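Long-range contacts in trehalose-6-phosphate phosphatase (Candida albicans, PDB 5DXF), which is a member of glycosyltransferase family 20, built as the two-domain GT-B fold with Rossmann-like halves facing each other: residues P231-R239 against H267-V275; Y418-A428 against N438-I446. All coordinates share one frame; numbering follows the deposited sequence.

Interaction 1. Residues P231-R239 against H267-V275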
loop_
_atom_site.group_PDB
_atom_site.type_symbol
_atom_site.label_atom_id
_atom_site.label_comp_id
_atom_site.label_asym_id
_atom_site.label_seq_id
_atom_site.Cartn_x
_atom_site.Cartn_y
_atom_site.Cartn_z
ATOM N N PRO A 231 3.287 -8.037 -1.293
ATOM C CA PRO A 231 4.402 -8.968 -1.142
ATOM C C PRO A 231 4.310 -10.151 -2.092
ATOM O O PRO A 231 3.242 -10.464 -2.573
ATOM C CB PRO A 231 4.238 -9.462 0.283
ATOM C CG PRO A 231 3.551 -8.359 0.978
ATOM C CD PRO A 231 2.623 -7.757 -0.017
ATOM N N PHE A 232 5.437 -10.779 -2.384
ATOM C CA PHE A 232 5.424 -12.023 -3.135
ATOM C C PHE A 232 5.801 -13.183 -2.240
ATOM O O PHE A 232 6.767 -13.117 -1.495
ATOM C CB PHE A 232 6.323 -11.983 -4.362
ATOM C CG PHE A 232 5.873 -12.899 -5.454
ATOM C CD1 PHE A 232 4.964 -12.477 -6.387
ATOM C CD2 PHE A 232 6.344 -14.191 -5.527
ATOM C CE1 PHE A 232 4.534 -13.318 -7.382
ATOM C CE2 PHE A 232 5.925 -15.043 -6.519
ATOM C CZ PHE A 232 5.014 -14.605 -7.447
ATOM N N PRO A 233 4.938 -14.285 -2.329
ATOM C CA PRO A 233 5.259 -15.353 -1.373
ATOM C C PRO A 233 6.355 -16.314 -1.805
ATOM O O PRO A 233 6.601 -16.454 -2.989
ATOM C CB PRO A 233 3.947 -16.100 -1.240
ATOM C CG PRO A 233 3.437 -16.133 -2.618
ATOM C CD PRO A 233 3.741 -14.787 -3.174
ATOM N N SER A 234 6.922 -17.031 -0.846
ATOM C CA SER A 234 7.944 -18.044 -1.064
ATOM C C SER A 234 7.333 -19.168 -1.850
ATOM O O SER A 234 6.124 -19.299 -1.897
ATOM C CB SER A 234 8.396 -18.613 0.267
ATOM O OG SER A 234 9.794 -18.622 0.379
ATOM N N SER A 235 8.168 -19.946 -2.518
ATOM C CA SER A 235 7.691 -21.000 -3.395
ATOM C C SER A 235 6.782 -21.958 -2.633
ATOM O O SER A 235 5.857 -22.510 -3.190
ATOM C CB SER A 235 8.864 -21.745 -4.041
ATOM O OG SER A 235 9.873 -22.037 -3.101
ATOM N N GLU A 236 7.052 -22.154 -1.355
ATOM C CA GLU A 236 6.258 -23.058 -0.552
ATOM C C GLU A 236 4.803 -22.652 -0.473
ATOM O O GLU A 236 3.934 -23.500 -0.528
ATOM C CB GLU A 236 6.782 -23.091 0.864
ATOM C CG GLU A 236 8.252 -22.826 1.002
ATOM C CD GLU A 236 8.819 -23.535 2.190
ATOM O OE1 GLU A 236 9.169 -24.703 2.040
ATOM O OE2 GLU A 236 8.905 -22.944 3.273
ATOM N N TYR A 237 4.540 -21.362 -0.325
ATOM C CA TYR A 237 3.182 -20.840 -0.290
ATOM C C TYR A 237 2.585 -20.724 -1.685
ATOM O O TYR A 237 1.396 -20.969 -1.877
ATOM C CB TYR A 237 3.155 -19.481 0.412
ATOM C CG TYR A 237 2.731 -19.568 1.856
ATOM C CD1 TYR A 237 1.387 -19.580 2.198
ATOM C CD2 TYR A 237 3.669 -19.650 2.875
ATOM C CE1 TYR A 237 0.987 -19.666 3.514
ATOM C CE2 TYR A 237 3.279 -19.736 4.197
ATOM C CZ TYR A 237 1.936 -19.743 4.509
ATOM O OH TYR A 237 1.543 -19.828 5.824
ATOM N N PHE A 238 3.417 -20.364 -2.656
ATOM C CA PHE A 238 2.934 -20.127 -4.010
ATOM C C PHE A 238 2.491 -21.410 -4.713
ATOM O O PHE A 238 1.609 -21.376 -5.574
ATOM C CB PHE A 238 4.008 -19.422 -4.846
ATOM C CG PHE A 238 3.508 -18.926 -6.170
ATOM C CD1 PHE A 238 2.787 -17.746 -6.250
ATOM C CD2 PHE A 238 3.747 -19.644 -7.332
ATOM C CE1 PHE A 238 2.315 -17.287 -7.463
ATOM C CE2 PHE A 238 3.277 -19.189 -8.551
ATOM C CZ PHE A 238 2.560 -18.008 -8.614
ATOM N N ARG A 239 3.077 -22.531 -4.328
ATOM C CA ARG A 239 2.778 -23.822 -4.925
ATOM C C ARG A 239 1.332 -24.232 -4.690
ATOM O O ARG A 239 0.772 -25.016 -5.432
ATOM C CB ARG A 239 3.731 -24.888 -4.391
ATOM C CG ARG A 239 5.131 -24.798 -4.966
ATOM C CD ARG A 239 5.714 -26.154 -5.300
ATOM N NE ARG A 239 5.879 -26.982 -4.117
ATOM C CZ ARG A 239 6.802 -26.792 -3.190
ATOM N NH1 ARG A 239 7.666 -25.799 -3.306
ATOM N NH2 ARG A 239 6.859 -27.600 -2.148
ATOM N N HIS A 267 11.986 -14.468 -3.798
ATOM C CA HIS A 267 10.894 -15.438 -3.791
ATOM C C HIS A 267 10.290 -15.632 -5.176
ATOM O O HIS A 267 9.962 -16.754 -5.564
ATOM C CB HIS A 267 9.808 -15.013 -2.805
ATOM C CG HIS A 267 10.230 -15.106 -1.372
ATOM N ND1 HIS A 267 9.586 -14.428 -0.361
ATOM C CD2 HIS A 267 11.233 -15.801 -0.786
ATOM C CE1 HIS A 267 10.178 -14.698 0.789
ATOM N NE2 HIS A 267 11.177 -15.529 0.561
ATOM N N PHE A 268 10.140 -14.537 -5.916
ATOM C CA PHE A 268 9.599 -14.618 -7.266
ATOM C C PHE A 268 10.542 -15.393 -8.173
ATOM O O PHE A 268 10.105 -16.239 -8.953
ATOM C CB PHE A 268 9.349 -13.226 -7.838
ATOM C CG PHE A 268 8.866 -13.236 -9.259
ATOM C CD1 PHE A 268 7.537 -13.486 -9.548
ATOM C CD2 PHE A 268 9.741 -12.995 -10.305
ATOM C CE1 PHE A 268 7.089 -13.498 -10.852
ATOM C CE2 PHE A 268 9.299 -13.005 -11.611
ATOM C CZ PHE A 268 7.970 -13.256 -11.885
ATOM N N ILE A 269 11.834 -15.092 -8.065
ATOM C CA ILE A 269 12.852 -15.800 -8.836
ATOM C C ILE A 269 12.826 -17.301 -8.546
ATOM O O ILE A 269 12.772 -18.125 -9.474
ATOM C CB ILE A 269 14.255 -15.232 -8.544
ATOM C CG1 ILE A 269 14.383 -13.838 -9.162
ATOM C CG2 ILE A 269 15.333 -16.162 -9.069
ATOM C CD1 ILE A 269 15.608 -13.091 -8.739
ATOM N N SER A 270 12.756 -17.639 -7.266
ATOM C CA SER A 270 12.701 -19.022 -6.832
ATOM C C SER A 270 11.469 -19.719 -7.354
ATOM O O SER A 270 11.529 -20.848 -7.789
ATOM C CB SER A 270 12.690 -19.085 -5.317
ATOM O OG SER A 270 13.573 -20.082 -4.861
ATOM N N CYS A 271 10.348 -19.030 -7.310
ATOM C CA CYS A 271 9.103 -19.525 -7.895
ATOM C C CYS A 271 9.238 -19.813 -9.384
ATOM O O CYS A 271 8.812 -20.867 -9.856
ATOM C CB CYS A 271 7.969 -18.523 -7.675
ATOM S SG CYS A 271 7.182 -18.591 -6.054
ATOM N N CYS A 272 9.824 -18.872 -10.117
ATOM C CA CYS A 272 10.016 -19.033 -11.554
ATOM C C CYS A 272 10.904 -20.232 -11.872
ATOM O O CYS A 272 10.670 -20.934 -12.855
ATOM C CB CYS A 272 10.609 -17.762 -12.166
ATOM S SG CYS A 272 9.417 -16.428 -12.415
ATOM N N ALA A 273 11.913 -20.479 -11.044
ATOM C CA ALA A 273 12.786 -21.623 -11.298
ATOM C C ALA A 273 12.151 -22.961 -10.891
ATOM O O ALA A 273 12.429 -23.991 -11.505
ATOM C CB ALA A 273 14.119 -21.439 -10.591
ATOM N N ARG A 274 11.306 -22.957 -9.863
ATOM C CA ARG A 274 10.776 -24.214 -9.324
ATOM C C ARG A 274 9.455 -24.647 -9.966
ATOM O O ARG A 274 9.311 -25.798 -10.375
ATOM C CB ARG A 274 10.609 -24.109 -7.803
ATOM C CG ARG A 274 11.906 -23.802 -7.069
ATOM C CD ARG A 274 11.996 -24.478 -5.705
ATOM N NE ARG A 274 13.132 -23.957 -4.949
ATOM C CZ ARG A 274 13.028 -23.190 -3.869
ATOM N NH1 ARG A 274 11.836 -22.868 -3.391
ATOM N NH2 ARG A 274 14.120 -22.753 -3.256
ATOM N N VAL A 275 8.495 -23.733 -10.043
ATOM C CA VAL A 275 7.199 -24.041 -10.640
ATOM C C VAL A 275 7.316 -24.164 -12.161
ATOM O O VAL A 275 6.756 -25.079 -12.767
ATOM C CB VAL A 275 6.153 -22.966 -10.282
ATOM C CG1 VAL A 275 4.819 -23.272 -10.931
ATOM C CG2 VAL A 275 6.005 -22.857 -8.770
#

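Interaction 2. Residues Y418-A428 against N438-I446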
loop_
_atom_site.group_PDB
_atom_site.type_symbol
_atom_site.label_atom_id
_atom_site.label_comp_id
_atom_site.label_asym_id
_atom_site.label_seq_id
_atom_site.Cartn_x
_atom_site.Cartn_y
_atom_site.Cartn_z
ATOM N N TYR A 418 -6.426 13.873 9.302
ATOM C CA TYR A 418 -5.418 12.820 9.333
ATOM C C TYR A 418 -4.022 13.398 9.517
ATOM O O TYR A 418 -3.272 12.965 10.399
ATOM C CB TYR A 418 -5.486 11.991 8.052
ATOM C CG TYR A 418 -4.373 10.977 7.905
ATOM C CD1 TYR A 418 -4.290 9.881 8.752
ATOM C CD2 TYR A 418 -3.413 11.108 6.909
ATOM C CE1 TYR A 418 -3.279 8.950 8.620
ATOM C CE2 TYR A 418 -2.399 10.180 6.768
ATOM C CZ TYR A 418 -2.338 9.104 7.626
ATOM O OH TYR A 418 -1.332 8.178 7.493
ATOM N N LEU A 419 -3.678 14.376 8.684
ATOM C CA LEU A 419 -2.378 15.036 8.781
ATOM C C LEU A 419 -2.198 15.734 10.122
ATOM O O LEU A 419 -1.108 15.705 10.700
ATOM C CB LEU A 419 -2.205 16.042 7.647
ATOM C CG LEU A 419 -2.200 15.425 6.251
ATOM C CD1 LEU A 419 -1.796 16.459 5.219
ATOM C CD2 LEU A 419 -1.269 14.227 6.205
ATOM N N ALA A 420 -3.266 16.368 10.605
ATOM C CA ALA A 420 -3.280 16.914 11.957
ATOM C C ALA A 420 -2.864 15.829 12.927
ATOM O O ALA A 420 -1.883 15.978 13.643
ATOM C CB ALA A 420 -4.652 17.438 12.322
ATOM N N LEU A 421 -3.624 14.734 12.929
ATOM C CA LEU A 421 -3.349 13.579 13.785
ATOM C C LEU A 421 -1.879 13.148 13.756
ATOM O O LEU A 421 -1.278 12.904 14.807
ATOM C CB LEU A 421 -4.253 12.403 13.389
ATOM C CG LEU A 421 -5.719 12.478 13.840
ATOM C CD1 LEU A 421 -6.567 11.439 13.122
ATOM C CD2 LEU A 421 -5.822 12.310 15.348
ATOM N N LEU A 422 -1.297 13.066 12.564
ATOM C CA LEU A 422 0.111 12.698 12.451
ATOM C C LEU A 422 1.023 13.749 13.082
ATOM O O LEU A 422 1.985 13.404 13.768
ATOM C CB LEU A 422 0.499 12.480 10.989
ATOM C CG LEU A 422 -0.135 11.263 10.312
ATOM C CD1 LEU A 422 0.392 11.097 8.896
ATOM C CD2 LEU A 422 0.103 9.999 11.129
ATOM N N ARG A 423 0.721 15.026 12.863
ATOM C CA ARG A 423 1.542 16.101 13.416
ATOM C C ARG A 423 1.480 16.186 14.947
ATOM O O ARG A 423 2.507 16.388 15.594
ATOM C CB ARG A 423 1.144 17.447 12.803
ATOM C CG ARG A 423 1.859 17.774 11.497
ATOM C CD ARG A 423 1.543 19.185 11.030
ATOM N NE ARG A 423 1.962 20.185 12.007
ATOM C CZ ARG A 423 1.602 21.464 11.977
ATOM N NH1 ARG A 423 0.805 21.910 11.014
ATOM N NH2 ARG A 423 2.033 22.296 12.914
ATOM N N VAL A 424 0.294 16.028 15.532
ATOM C CA VAL A 424 0.160 16.127 16.987
ATOM C C VAL A 424 0.748 14.893 17.677
ATOM O O VAL A 424 0.996 14.900 18.883
ATOM C CB VAL A 424 -1.322 16.291 17.429
ATOM C CG1 VAL A 424 -1.420 16.728 18.896
ATOM C CG2 VAL A 424 -2.049 17.292 16.540
ATOM N N ALA A 425 0.981 13.837 16.906
ATOM C CA ALA A 425 1.455 12.575 17.467
ATOM C C ALA A 425 2.798 12.700 18.187
ATOM O O ALA A 425 3.742 13.302 17.670
ATOM C CB ALA A 425 1.554 11.531 16.377
ATOM N N ASP A 426 2.871 12.151 19.391
ATOM C CA ASP A 426 4.118 12.039 20.107
ATOM C C ASP A 426 4.789 10.708 19.787
ATOM O O ASP A 426 5.948 10.494 20.096
ATOM C CB ASP A 426 3.880 12.175 21.610
ATOM C CG ASP A 426 3.276 13.520 21.991
ATOM O OD1 ASP A 426 3.977 14.551 21.902
ATOM O OD2 ASP A 426 2.098 13.542 22.390
ATOM N N LEU A 427 4.034 9.811 19.167
ATOM C CA LEU A 427 4.547 8.510 18.769
ATOM C C LEU A 427 3.841 7.979 17.535
ATOM O O LEU A 427 2.685 8.268 17.304
ATOM C CB LEU A 427 4.381 7.510 19.906
ATOM C CG LEU A 427 5.414 6.402 20.051
ATOM C CD1 LEU A 427 4.804 5.187 20.705
ATOM C CD2 LEU A 427 6.029 6.019 18.725
ATOM N N ALA A 428 4.544 7.184 16.757
ATOM C CA ALA A 428 3.940 6.443 15.689
ATOM C C ALA A 428 4.339 5.006 15.917
ATOM O O ALA A 428 5.476 4.736 16.236
ATOM C CB ALA A 428 4.445 6.929 14.356
ATOM N N ASN A 438 4.594 0.523 3.960
ATOM C CA ASN A 438 3.780 1.297 4.887
ATOM C C ASN A 438 3.906 2.791 4.607
ATOM O O ASN A 438 4.878 3.432 5.006
ATOM C CB ASN A 438 4.172 0.994 6.333
ATOM C CG ASN A 438 3.157 1.517 7.332
ATOM O OD1 ASN A 438 3.297 2.622 7.859
ATOM N ND2 ASN A 438 2.124 0.725 7.594
ATOM N N THR A 439 2.913 3.333 3.908
ATOM C CA THR A 439 2.880 4.744 3.537
ATOM C C THR A 439 2.781 5.656 4.763
ATOM O O THR A 439 3.408 6.725 4.825
ATOM C CB THR A 439 1.689 5.021 2.591
ATOM O OG1 THR A 439 1.845 4.258 1.388
ATOM C CG2 THR A 439 1.594 6.494 2.246
ATOM N N THR A 440 1.997 5.208 5.738
ATOM C CA THR A 440 1.713 5.973 6.947
ATOM C C THR A 440 2.978 6.359 7.713
ATOM O O THR A 440 3.064 7.457 8.257
ATOM C CB THR A 440 0.771 5.183 7.883
ATOM O OG1 THR A 440 -0.442 4.873 7.186
ATOM C CG2 THR A 440 0.440 5.987 9.133
ATOM N N SER A 441 3.959 5.461 7.746
ATOM C CA SER A 441 5.217 5.736 8.435
ATOM C C SER A 441 5.972 6.887 7.777
ATOM O O SER A 441 6.441 7.802 8.456
ATOM C CB SER A 441 6.093 4.482 8.471
ATOM O OG SER A 441 6.289 3.957 7.170
ATOM N N LEU A 442 6.082 6.830 6.454
ATOM C CA LEU A 442 6.744 7.874 5.680
ATOM C C LEU A 442 6.050 9.224 5.866
ATOM O O LEU A 442 6.698 10.237 6.178
ATOM C CB LEU A 442 6.773 7.490 4.201
ATOM C CG LEU A 442 7.301 6.095 3.853
ATOM C CD1 LEU A 442 7.097 5.794 2.373
ATOM C CD2 LEU A 442 8.767 5.965 4.230
ATOM N N GLU A 443 4.731 9.229 5.680
ATOM C CA GLU A 443 3.930 10.434 5.896
ATOM C C GLU A 443 4.129 11.005 7.300
ATOM O O GLU A 443 4.248 12.220 7.475
ATOM C CB GLU A 443 2.448 10.139 5.653
ATOM C CG GLU A 443 2.026 10.290 4.202
ATOM C CD GLU A 443 0.752 9.535 3.876
ATOM O OE1 GLU A 443 0.236 9.701 2.750
ATOM O OE2 GLU A 443 0.273 8.772 4.739
ATOM N N PHE A 444 4.170 10.120 8.291
ATOM C CA PHE A 444 4.416 10.511 9.675
ATOM C C PHE A 444 5.774 11.185 9.827
ATOM O O PHE A 444 5.893 12.225 10.487
ATOM C CB PHE A 444 4.329 9.291 10.596
ATOM C CG PHE A 444 4.853 9.533 11.985
ATOM C CD1 PHE A 444 4.055 10.134 12.947
ATOM C CD2 PHE A 444 6.142 9.150 12.333
ATOM C CE1 PHE A 444 4.532 10.354 14.229
ATOM C CE2 PHE A 444 6.628 9.368 13.611
ATOM C CZ PHE A 444 5.821 9.969 14.561
ATOM N N VAL A 445 6.797 10.586 9.222
ATOM C CA VAL A 445 8.145 11.140 9.292
ATOM C C VAL A 445 8.169 12.543 8.691
ATOM O O VAL A 445 8.796 13.447 9.249
ATOM C CB VAL A 445 9.178 10.240 8.574
ATOM C CG1 VAL A 445 10.518 10.942 8.473
ATOM C CG2 VAL A 445 9.337 8.920 9.311
ATOM N N ILE A 446 7.475 12.732 7.568
ATOM C CA ILE A 446 7.353 14.076 7.000
ATOM C C ILE A 446 6.679 15.025 7.992
ATOM O O ILE A 446 7.137 16.151 8.213
ATOM C CB ILE A 446 6.544 14.093 5.686
ATOM C CG1 ILE A 446 7.283 13.355 4.573
ATOM C CG2 ILE A 446 6.259 15.524 5.256
ATOM C CD1 ILE A 446 6.565 13.424 3.251
HETATM O O HOH W 1 -2.003 5.529 5.474
#

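Interaction 1. Residues P231-R239 against H267-V275
Phe232 meets Phe268 in a T-shaped pair, the edge of the Phe268 ring turned to the face of Phe232 with centroids 5.1 Å apart and planes at 83°. CG of Phe232 stands anti to the backbone N (chi1 -153°), which lays its ring against the first turn of 267-275; CB of Phe268 adds a CH-pi contact 4.2 Å from the Phe232 centroid. Pro233 CD backs the opposite face of that ring. The Phe232 carbonyl O accepts a weak hydrogen bond, 3.3 Å long, from ND1 of His267, in the plane of the imidazole, and takes a second weak one from Arg434. Ser234, the N-cap residue of helix 235-238, lies over the His267 ring, its CB 4.1 Å from the centroid and almost on the ring normal. At Ser235 the main chain itself makes the contact, CA lying 3.6 Å from SG of Cys271. Cys271 SG sits at the edge of the Phe232 ring and 3.5 Å from Phe238 CB, oblique to the Phe238 ring, so one thiol fills the junction of three residues. Further on, CG2 of Val275 comes to the edge of Phe238 at CD2, 4.2 Å away, and faces the aliphatic CG of Arg239. Helix 244-251 covers the same core through Met251 and Leu248. The segments thus join the loop after strand 223-227, and the short helix 235-238 it leads into, to helix 262-274 of the N-terminal domain. With one weak hydrogen bond among aromatic, sulfur and methyl contacts, cohesion probably comes mainly from buried apolar surface.

Interaction 2. Residues Y418-A428 against N438-I446
Phe444 reaches from helix 439-447 into the corner formed by the end of helix 415-424 and the strand that follows it. Its CB lies 4.3 Å from CD2 of Leu422. With CG anti to the backbone N (chi1 168°), the ring extends past that leucine, and CD1 comes to 4.0 Å from the Leu422 carbonyl O. CE1 then meets CB of Ala425 at the ring edge, 3.9 Å away, while CZ approaches the backbone N of Ala428, whose methyl covers the centre of one face. Helix 415-424, strand 428-430 and helix 439-447 follow one another as an alpha-beta-alpha unit of the Rossmann-like C-terminal domain of the GT-B fold, and the axes of segments 418-424 and 439-446 cross at -67° with a closest approach of 9.1 Å. Leu422 CD1 packs on CB of Glu443, 4.0 Å off. One turn back, Tyr418 OH lies 3.2 Å from Glu443 OE2 and can give it its proton, although another acceptor is also within reach; the carboxylate oxygen is in the ring plane, though the two flat groups are turned 72° apart. Arg337 makes a cation-pi contact with the same tyrosine. Asn438 N-caps the second helix, its OD1 accepting from N of Ser441 at 2.9 Å.

Both segments of interaction 1 precede those of interaction 2 in the sequence, and the two contacts flank the middle of the molecule, about 34 Å apart between centres. Interaction 1 belongs to the N-terminal domain of the GT-B fold, where helix 262-274 follows strand 256-259. Interaction 2 belongs to the other domain, where the backbones of Asp426 and Leu427, just ahead of strand 428-430, bond to Leu333 and Val335 of strand 332-339. Nearest atoms are about 9 Å apart without touching. Arg434, in the connection between residues 418-428 and 438-446, nevertheless reaches Pro231 and Phe232, so the two domains meet there, as expected beside a GT-B interdomain cleft.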